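Local coordinates for protein pyridoxine 4-oxidase (Mesorhizobium loti, PDB 4HA6) that catalyses the FAD-dependent oxidation of pyridoxine to pyridoxal by molecular oxygen, as a member of the GMC oxidoreductase family, at residues A[331-342]-A[355-364]; A[14-24]-A[199-210]. One frame throughout, in Å; residues are numbered along the deposited sequence.

Contact 1: residues A[331-342]-A[355-364]; sequences PEIVVGCGVAPI and AYSLLFGITH
Gly336 and Leu359 trade both backbone hydrogen bonds, the shorter running 2.7 Å from Gly336 N to Leu359 O. They belong to strands 333-338 and 355-362 in the antiparallel sheet of the substrate-binding domain. Packing is tight at Gly338 and Gly361: a side chain at Gly338 would press on Ser357 O, and Gly361 leaves room for CG1 of Val334, 3.7 Å from Gly361 O. The bulky Leu359 uses this face, its CD2 4.3 Å from Ile342 CG2. The other face carries Ile333, Val335, Leu358 and Ile362, and helix 392-409 lies against it. Ser357 OG lies beside its backbone N, opposite the carbonyl carbon (chi1 -75°), which turns it to donate at 2.8 Å to O of Ile342, last residue of the inverse gamma turn centred on Pro341. With an alanine here, Ile342 O would probably lose this donor, leaving the turn less firmly tied. The partly exposed end is looser: Glu332 OE1 accepts from Ala322 N and His364 NE2 bonds to Asp99, while the His364 ring edge stays beside Pro331 O. Beside the direct bond from Thr363 N to Glu332 O, a water donates to Glu332 O at 2.8 Å and accepts from His364 N at 2.9 Å.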
# COMPACT_ATOMS: atom_id res chain seq x y z
N PRO A 331 -9.87 -1.70 -14.25
CA PRO A 331 -8.54 -1.73 -14.88
C PRO A 331 -7.97 -3.14 -14.92
O PRO A 331 -8.31 -3.95 -14.05
CB PRO A 331 -7.68 -0.86 -13.96
CG PRO A 331 -8.66 0.07 -13.26
CD PRO A 331 -9.96 -0.71 -13.15
N GLU A 332 -7.12 -3.42 -15.91
CA GLU A 332 -6.37 -4.67 -15.94
C GLU A 332 -4.86 -4.40 -15.96
O GLU A 332 -4.07 -5.19 -15.45
CB GLU A 332 -6.75 -5.51 -17.17
CG GLU A 332 -8.21 -5.85 -17.26
CD GLU A 332 -8.52 -6.70 -18.46
OE1 GLU A 332 -8.23 -6.26 -19.60
OE2 GLU A 332 -9.04 -7.82 -18.26
N ILE A 333 -4.46 -3.28 -16.57
CA ILE A 333 -3.06 -2.89 -16.58
C ILE A 333 -2.94 -1.40 -16.27
O ILE A 333 -3.95 -0.70 -16.17
CB ILE A 333 -2.36 -3.20 -17.94
CG1 ILE A 333 -3.07 -2.46 -19.09
CG2 ILE A 333 -2.29 -4.69 -18.23
CD1 ILE A 333 -2.55 -2.81 -20.48
N VAL A 334 -1.71 -0.94 -16.13
CA VAL A 334 -1.43 0.47 -15.85
C VAL A 334 -0.11 0.84 -16.51
O VAL A 334 0.81 0.03 -16.58
CB VAL A 334 -1.34 0.74 -14.32
CG1 VAL A 334 -0.32 -0.16 -13.67
CG2 VAL A 334 -1.02 2.23 -14.04
N VAL A 335 -0.04 2.05 -17.06
CA VAL A 335 1.22 2.59 -17.58
C VAL A 335 1.38 3.95 -16.94
O VAL A 335 0.49 4.79 -17.06
CB VAL A 335 1.22 2.75 -19.12
CG1 VAL A 335 2.48 3.48 -19.57
CG2 VAL A 335 1.13 1.39 -19.80
N GLY A 336 2.49 4.18 -16.26
CA GLY A 336 2.69 5.42 -15.53
C GLY A 336 3.84 6.22 -16.08
O GLY A 336 4.81 5.66 -16.62
N CYS A 337 3.75 7.54 -15.98
CA CYS A 337 4.81 8.39 -16.50
C CYS A 337 5.81 8.75 -15.39
O CYS A 337 5.50 9.56 -14.52
CB CYS A 337 4.22 9.67 -17.10
SG CYS A 337 5.48 10.78 -17.74
N GLY A 338 6.99 8.14 -15.42
CA GLY A 338 8.04 8.45 -14.45
C GLY A 338 8.95 9.55 -14.96
O GLY A 338 9.78 9.32 -15.85
N VAL A 339 8.80 10.76 -14.42
CA VAL A 339 9.66 11.88 -14.82
C VAL A 339 11.15 11.60 -14.54
O VAL A 339 12.03 12.12 -15.23
CB VAL A 339 9.19 13.22 -14.17
CG1 VAL A 339 9.95 14.41 -14.76
CG2 VAL A 339 7.67 13.40 -14.35
N ALA A 340 11.43 10.74 -13.56
CA ALA A 340 12.78 10.24 -13.30
C ALA A 340 13.08 8.97 -14.11
O ALA A 340 12.22 8.11 -14.25
CB ALA A 340 12.96 9.96 -11.83
N PRO A 341 14.32 8.85 -14.61
CA PRO A 341 14.73 7.70 -15.44
C PRO A 341 14.87 6.40 -14.64
O PRO A 341 15.98 5.87 -14.50
CB PRO A 341 16.10 8.15 -15.99
CG PRO A 341 16.62 9.13 -14.95
CD PRO A 341 15.39 9.85 -14.45
N ILE A 342 13.75 5.88 -14.14
CA ILE A 342 13.75 4.76 -13.20
C ILE A 342 13.98 3.37 -13.85
O ILE A 342 13.23 2.95 -14.72
CB ILE A 342 12.42 4.76 -12.40
CG1 ILE A 342 12.35 6.01 -11.52
CG2 ILE A 342 12.27 3.48 -11.59
CD1 ILE A 342 11.14 6.06 -10.60
N ALA A 355 16.96 11.07 -19.42
CA ALA A 355 16.00 10.04 -19.77
C ALA A 355 14.77 10.08 -18.87
O ALA A 355 14.79 10.69 -17.78
CB ALA A 355 16.65 8.65 -19.73
N TYR A 356 13.70 9.45 -19.34
CA TYR A 356 12.51 9.22 -18.53
C TYR A 356 12.04 7.80 -18.79
O TYR A 356 12.35 7.21 -19.84
CB TYR A 356 11.41 10.21 -18.86
CG TYR A 356 11.00 10.26 -20.33
CD1 TYR A 356 11.67 11.09 -21.22
CD2 TYR A 356 9.93 9.51 -20.80
CE1 TYR A 356 11.30 11.15 -22.56
CE2 TYR A 356 9.55 9.55 -22.13
CZ TYR A 356 10.24 10.37 -23.01
OH TYR A 356 9.87 10.43 -24.34
N SER A 357 11.33 7.24 -17.82
CA SER A 357 10.82 5.88 -17.93
C SER A 357 9.31 5.90 -17.88
O SER A 357 8.72 6.69 -17.14
CB SER A 357 11.32 5.01 -16.78
OG SER A 357 12.68 4.65 -16.93
N LEU A 358 8.69 5.04 -18.68
CA LEU A 358 7.28 4.73 -18.52
C LEU A 358 7.24 3.43 -17.74
O LEU A 358 7.89 2.44 -18.12
CB LEU A 358 6.58 4.57 -19.87
CG LEU A 358 6.68 5.70 -20.90
CD1 LEU A 358 5.61 5.53 -21.94
CD2 LEU A 358 6.60 7.08 -20.26
N LEU A 359 6.52 3.43 -16.63
CA LEU A 359 6.44 2.26 -15.79
C LEU A 359 5.18 1.51 -16.19
O LEU A 359 4.19 2.13 -16.59
CB LEU A 359 6.40 2.69 -14.33
CG LEU A 359 7.51 3.68 -13.96
CD1 LEU A 359 7.35 4.21 -12.56
CD2 LEU A 359 8.89 3.04 -14.14
N PHE A 360 5.23 0.19 -16.15
CA PHE A 360 4.10 -0.60 -16.64
C PHE A 360 3.87 -1.73 -15.65
O PHE A 360 4.83 -2.29 -15.08
CB PHE A 360 4.35 -1.10 -18.07
CG PHE A 360 5.62 -1.90 -18.23
CD1 PHE A 360 6.82 -1.28 -18.54
CD2 PHE A 360 5.60 -3.29 -18.03
CE1 PHE A 360 8.01 -2.01 -18.67
CE2 PHE A 360 6.79 -4.04 -18.16
CZ PHE A 360 7.99 -3.40 -18.47
N GLY A 361 2.60 -2.04 -15.40
CA GLY A 361 2.27 -3.02 -14.36
C GLY A 361 0.94 -3.68 -14.65
O GLY A 361 0.26 -3.29 -15.60
N ILE A 362 0.57 -4.68 -13.85
CA ILE A 362 -0.77 -5.27 -13.95
C ILE A 362 -1.51 -4.92 -12.67
O ILE A 362 -0.89 -4.77 -11.60
CB ILE A 362 -0.73 -6.81 -14.15
CG1 ILE A 362 -0.03 -7.50 -12.97
CG2 ILE A 362 -0.05 -7.14 -15.48
CD1 ILE A 362 -0.15 -9.01 -13.03
N THR A 363 -2.83 -4.76 -12.75
CA THR A 363 -3.54 -4.16 -11.63
C THR A 363 -4.09 -5.15 -10.63
O THR A 363 -4.33 -4.79 -9.47
CB THR A 363 -4.70 -3.28 -12.10
OG1 THR A 363 -5.47 -4.00 -13.08
CG2 THR A 363 -4.17 -1.99 -12.71
N HIS A 364 -4.33 -6.39 -11.06
CA HIS A 364 -4.92 -7.41 -10.19
C HIS A 364 -4.19 -8.75 -10.35
O HIS A 364 -4.74 -9.69 -10.93
CB HIS A 364 -6.41 -7.56 -10.51
CG HIS A 364 -7.20 -6.29 -10.37
ND1 HIS A 364 -7.33 -5.38 -11.39
CD2 HIS A 364 -7.84 -5.75 -9.30
CE1 HIS A 364 -8.05 -4.36 -10.98
NE2 HIS A 364 -8.36 -4.55 -9.70
O HOH W 1 -4.56 -7.39 -13.79

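Contact 2: residues A[14-24]-A[199-210]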
# COMPACT_ATOMS: atom_id res chain seq x y z
N SER A 14 -2.50 5.35 13.09
CA SER A 14 -2.60 6.79 13.38
C SER A 14 -4.06 7.22 13.36
O SER A 14 -4.51 7.93 14.26
CB SER A 14 -1.79 7.61 12.39
OG SER A 14 -0.41 7.31 12.49
N LEU A 15 -4.80 6.75 12.34
CA LEU A 15 -6.23 7.05 12.21
C LEU A 15 -7.04 6.53 13.39
O LEU A 15 -7.99 7.18 13.85
CB LEU A 15 -6.80 6.44 10.91
CG LEU A 15 -8.24 6.81 10.50
CD1 LEU A 15 -8.38 6.71 8.97
CD2 LEU A 15 -9.31 5.95 11.19
N LEU A 16 -6.69 5.34 13.85
CA LEU A 16 -7.45 4.70 14.93
C LEU A 16 -7.20 5.37 16.27
O LEU A 16 -8.14 5.65 17.01
CB LEU A 16 -7.12 3.20 15.02
CG LEU A 16 -7.89 2.31 14.04
CD1 LEU A 16 -7.60 0.84 14.31
CD2 LEU A 16 -9.38 2.57 14.13
N ALA A 17 -5.93 5.61 16.58
CA ALA A 17 -5.57 6.34 17.80
C ALA A 17 -6.41 7.63 17.94
O ALA A 17 -6.96 7.91 19.01
CB ALA A 17 -4.09 6.67 17.79
N ALA A 18 -6.49 8.40 16.86
CA ALA A 18 -7.34 9.59 16.85
C ALA A 18 -8.82 9.22 17.02
O ALA A 18 -9.49 9.74 17.93
CB ALA A 18 -7.14 10.37 15.57
N ARG A 19 -9.34 8.34 16.16
CA ARG A 19 -10.78 8.11 16.09
C ARG A 19 -11.36 7.41 17.33
O ARG A 19 -12.40 7.81 17.84
CB ARG A 19 -11.17 7.41 14.79
CG ARG A 19 -11.00 8.32 13.54
CD ARG A 19 -12.33 8.81 12.96
NE ARG A 19 -13.33 8.98 14.00
CZ ARG A 19 -14.51 8.37 14.01
NH1 ARG A 19 -14.86 7.55 13.02
NH2 ARG A 19 -15.34 8.58 15.01
N LEU A 20 -10.67 6.38 17.82
CA LEU A 20 -11.13 5.67 19.01
C LEU A 20 -11.15 6.60 20.23
O LEU A 20 -12.09 6.58 21.01
CB LEU A 20 -10.27 4.41 19.28
CG LEU A 20 -10.31 3.39 18.14
CD1 LEU A 20 -9.65 2.06 18.52
CD2 LEU A 20 -11.74 3.16 17.71
N SER A 21 -10.13 7.45 20.36
CA SER A 21 -10.03 8.32 21.53
C SER A 21 -11.00 9.51 21.50
O SER A 21 -11.07 10.28 22.46
CB SER A 21 -8.60 8.83 21.70
OG SER A 21 -8.23 9.62 20.60
N GLU A 22 -11.75 9.66 20.41
CA GLU A 22 -12.84 10.63 20.35
C GLU A 22 -13.92 10.33 21.41
O GLU A 22 -14.65 11.22 21.84
CB GLU A 22 -13.42 10.70 18.94
CG GLU A 22 -12.47 11.38 17.96
CD GLU A 22 -13.01 11.43 16.55
OE1 GLU A 22 -14.18 11.05 16.33
OE2 GLU A 22 -12.26 11.86 15.65
N ASP A 23 -14.01 9.06 21.81
CA ASP A 23 -14.83 8.65 22.95
C ASP A 23 -14.09 8.94 24.25
O ASP A 23 -13.11 8.28 24.58
CB ASP A 23 -15.15 7.15 22.84
CG ASP A 23 -16.06 6.65 23.97
OD1 ASP A 23 -16.54 7.48 24.79
OD2 ASP A 23 -16.31 5.43 24.03
N PRO A 24 -14.57 9.94 25.00
CA PRO A 24 -13.89 10.31 26.24
C PRO A 24 -13.93 9.20 27.29
O PRO A 24 -13.16 9.24 28.25
CB PRO A 24 -14.66 11.55 26.73
CG PRO A 24 -16.00 11.46 26.03
CD PRO A 24 -15.72 10.81 24.70
N TRP A 199 -4.24 12.86 11.38
CA TRP A 199 -5.05 12.39 12.49
C TRP A 199 -4.45 12.64 13.86
O TRP A 199 -5.18 12.98 14.80
CB TRP A 199 -5.41 10.91 12.32
CG TRP A 199 -6.54 10.70 11.36
CD1 TRP A 199 -7.89 10.77 11.62
CD2 TRP A 199 -6.41 10.37 9.97
NE1 TRP A 199 -8.60 10.50 10.46
CE2 TRP A 199 -7.71 10.27 9.44
CE3 TRP A 199 -5.32 10.17 9.13
CZ2 TRP A 199 -7.95 9.97 8.09
CZ3 TRP A 199 -5.55 9.86 7.79
CH2 TRP A 199 -6.86 9.76 7.29
N LEU A 200 -3.13 12.48 13.97
CA LEU A 200 -2.45 12.74 15.24
C LEU A 200 -2.04 14.22 15.34
O LEU A 200 -0.85 14.54 15.41
CB LEU A 200 -1.26 11.79 15.42
CG LEU A 200 -1.72 10.34 15.57
CD1 LEU A 200 -0.55 9.35 15.59
CD2 LEU A 200 -2.55 10.20 16.83
N THR A 201 -3.03 15.11 15.34
CA THR A 201 -2.80 16.55 15.47
C THR A 201 -2.39 16.87 16.92
O THR A 201 -2.45 16.00 17.79
CB THR A 201 -4.08 17.34 15.14
OG1 THR A 201 -5.06 17.12 16.17
CG2 THR A 201 -4.66 16.88 13.81
N LYS A 202 -1.97 18.11 17.16
CA LYS A 202 -1.58 18.56 18.50
C LYS A 202 -2.74 18.38 19.46
O LYS A 202 -2.57 17.89 20.58
CB LYS A 202 -1.15 20.03 18.50
CG LYS A 202 0.28 20.26 18.03
CD LYS A 202 1.01 21.23 18.96
CE LYS A 202 0.27 22.56 19.10
NZ LYS A 202 0.75 23.35 20.27
N ALA A 203 -3.93 18.76 19.01
CA ALA A 203 -5.14 18.62 19.81
C ALA A 203 -5.42 17.17 20.19
O ALA A 203 -5.56 16.85 21.37
CB ALA A 203 -6.32 19.21 19.08
N VAL A 204 -5.52 16.29 19.19
CA VAL A 204 -5.69 14.85 19.45
C VAL A 204 -4.64 14.34 20.45
O VAL A 204 -4.99 13.71 21.45
CB VAL A 204 -5.62 14.02 18.15
CG1 VAL A 204 -5.61 12.53 18.46
CG2 VAL A 204 -6.79 14.37 17.21
N ARG A 205 -3.37 14.62 20.19
CA ARG A 205 -2.30 14.14 21.06
C ARG A 205 -2.45 14.66 22.50
O ARG A 205 -2.00 14.02 23.45
CB ARG A 205 -0.93 14.51 20.50
CG ARG A 205 -0.56 13.84 19.15
CD ARG A 205 0.73 14.44 18.58
NE ARG A 205 1.22 13.80 17.35
CZ ARG A 205 2.23 12.93 17.31
NH1 ARG A 205 2.85 12.59 18.43
NH2 ARG A 205 2.63 12.40 16.16
N GLY A 206 -3.10 15.81 22.66
CA GLY A 206 -3.29 16.39 23.98
C GLY A 206 -4.35 15.71 24.83
O GLY A 206 -4.43 15.98 26.02
N ARG A 207 -5.15 14.83 24.22
CA ARG A 207 -6.24 14.17 24.94
C ARG A 207 -5.71 13.35 26.12
O ARG A 207 -4.74 12.61 25.99
CB ARG A 207 -7.04 13.25 24.00
CG ARG A 207 -7.76 13.98 22.88
CD ARG A 207 -8.44 13.02 21.90
NE ARG A 207 -9.16 13.77 20.87
CZ ARG A 207 -9.62 13.26 19.73
NH1 ARG A 207 -9.43 11.98 19.44
NH2 ARG A 207 -10.26 14.05 18.86
N LYS A 208 -6.36 13.49 27.28
CA LYS A 208 -5.89 12.82 28.49
C LYS A 208 -6.13 11.31 28.44
O LYS A 208 -5.55 10.56 29.23
CB LYS A 208 -6.53 13.42 29.75
CG LYS A 208 -7.83 12.74 30.16
CD LYS A 208 -9.04 13.62 29.90
CE LYS A 208 -9.22 14.67 31.00
NZ LYS A 208 -10.39 15.55 30.75
N ASN A 209 -6.98 10.87 27.51
CA ASN A 209 -7.30 9.45 27.36
C ASN A 209 -6.48 8.76 26.26
O ASN A 209 -6.62 7.55 26.03
CB ASN A 209 -8.79 9.25 27.11
CG ASN A 209 -9.26 9.90 25.82
OD1 ASN A 209 -8.66 10.88 25.37
ND2 ASN A 209 -10.32 9.37 25.22
N LEU A 210 -5.64 9.52 25.57
CA LEU A 210 -4.75 8.92 24.57
C LEU A 210 -3.31 8.93 25.07
O LEU A 210 -2.80 9.96 25.52
CB LEU A 210 -4.86 9.67 23.23
CG LEU A 210 -3.89 9.23 22.12
CD1 LEU A 210 -4.08 7.75 21.81
CD2 LEU A 210 -4.05 10.07 20.86
O HOH W 2 -9.98 12.76 16.52
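Trp199 lays its indole alongside Leu15, and most atoms of the side chain meet helix 11-20. CB rests against both Ser14 O and the methyl of Ala18, 3.7 Å from Ala18 CB; the small alanine lets the tryptophan backbone come near too, with Ala18 CB 3.4 Å from Trp199 O. CG then passes over Leu15 CA, while CD1 turns back toward the Ala18 methyl, which sits at the ring's edge. Farther out, NE1 and CE2 lie over Leu15 CG, and the benzene end is reached by Leu15 CD1, 3.4 Å from Trp199 CZ2. In this CH-pi contact, with Leu15 CG opposite its backbone nitrogen (chi1 -171°), the side chain runs alongside the indole and brings CD1 over its six-membered ring. Helix 11-20 is the first helix of the Rossmann-type FAD-binding fold, following strand 4-7 and the glycine-rich turn to which Ser14 OG bonds through Gly10 O. Segment 199-210 passes along this helix and enters edge strand 210-213. At the helix end, polar side chains take over. Arg207, its chain extended to reach across, brings NH1 to Ser21 OG at 2.9 Å in the guanidinium plane and more weakly to Ala18 O. Asn209 suits its place by having an amide NH2: ND2 gives a nearly straight bond (168°) to Ser21 O at 3.0 Å and also bonds to Ser26 O. Glu22 CG packs on the Arg207 guanidinium; the Glu22 carboxylate, salt-bridged to Arg19, which also pairs with Glu498, is linked to Arg207 by a water that donates to Glu22 OE2 and accepts from Arg207 NH2 at 2.7 Å.

Overall arrangement
Contact 1 and contact 2 lie on opposite sides of the chain's centre, their own centres 38 Å apart and their nearest atoms about 22 Å, so neither touches the other. They belong to the two halves of a GMC oxidoreductase: 331-342 with 355-364 lies in the antiparallel sheet of the substrate-binding domain, 14-24 with 199-210 in the FAD-binding part. The bound ligands occupy the ground between. The side chain of Leu359 comes within about 5 Å of pyridoxamine, and that of Ile342 lies about 9 Å from Ala89, which lines both ligand pockets. At the other end the side chain of Ser14 is about 7 Å from FAD, and Trp199 about 6 Å from the FAD-binding His490, side chain to side chain.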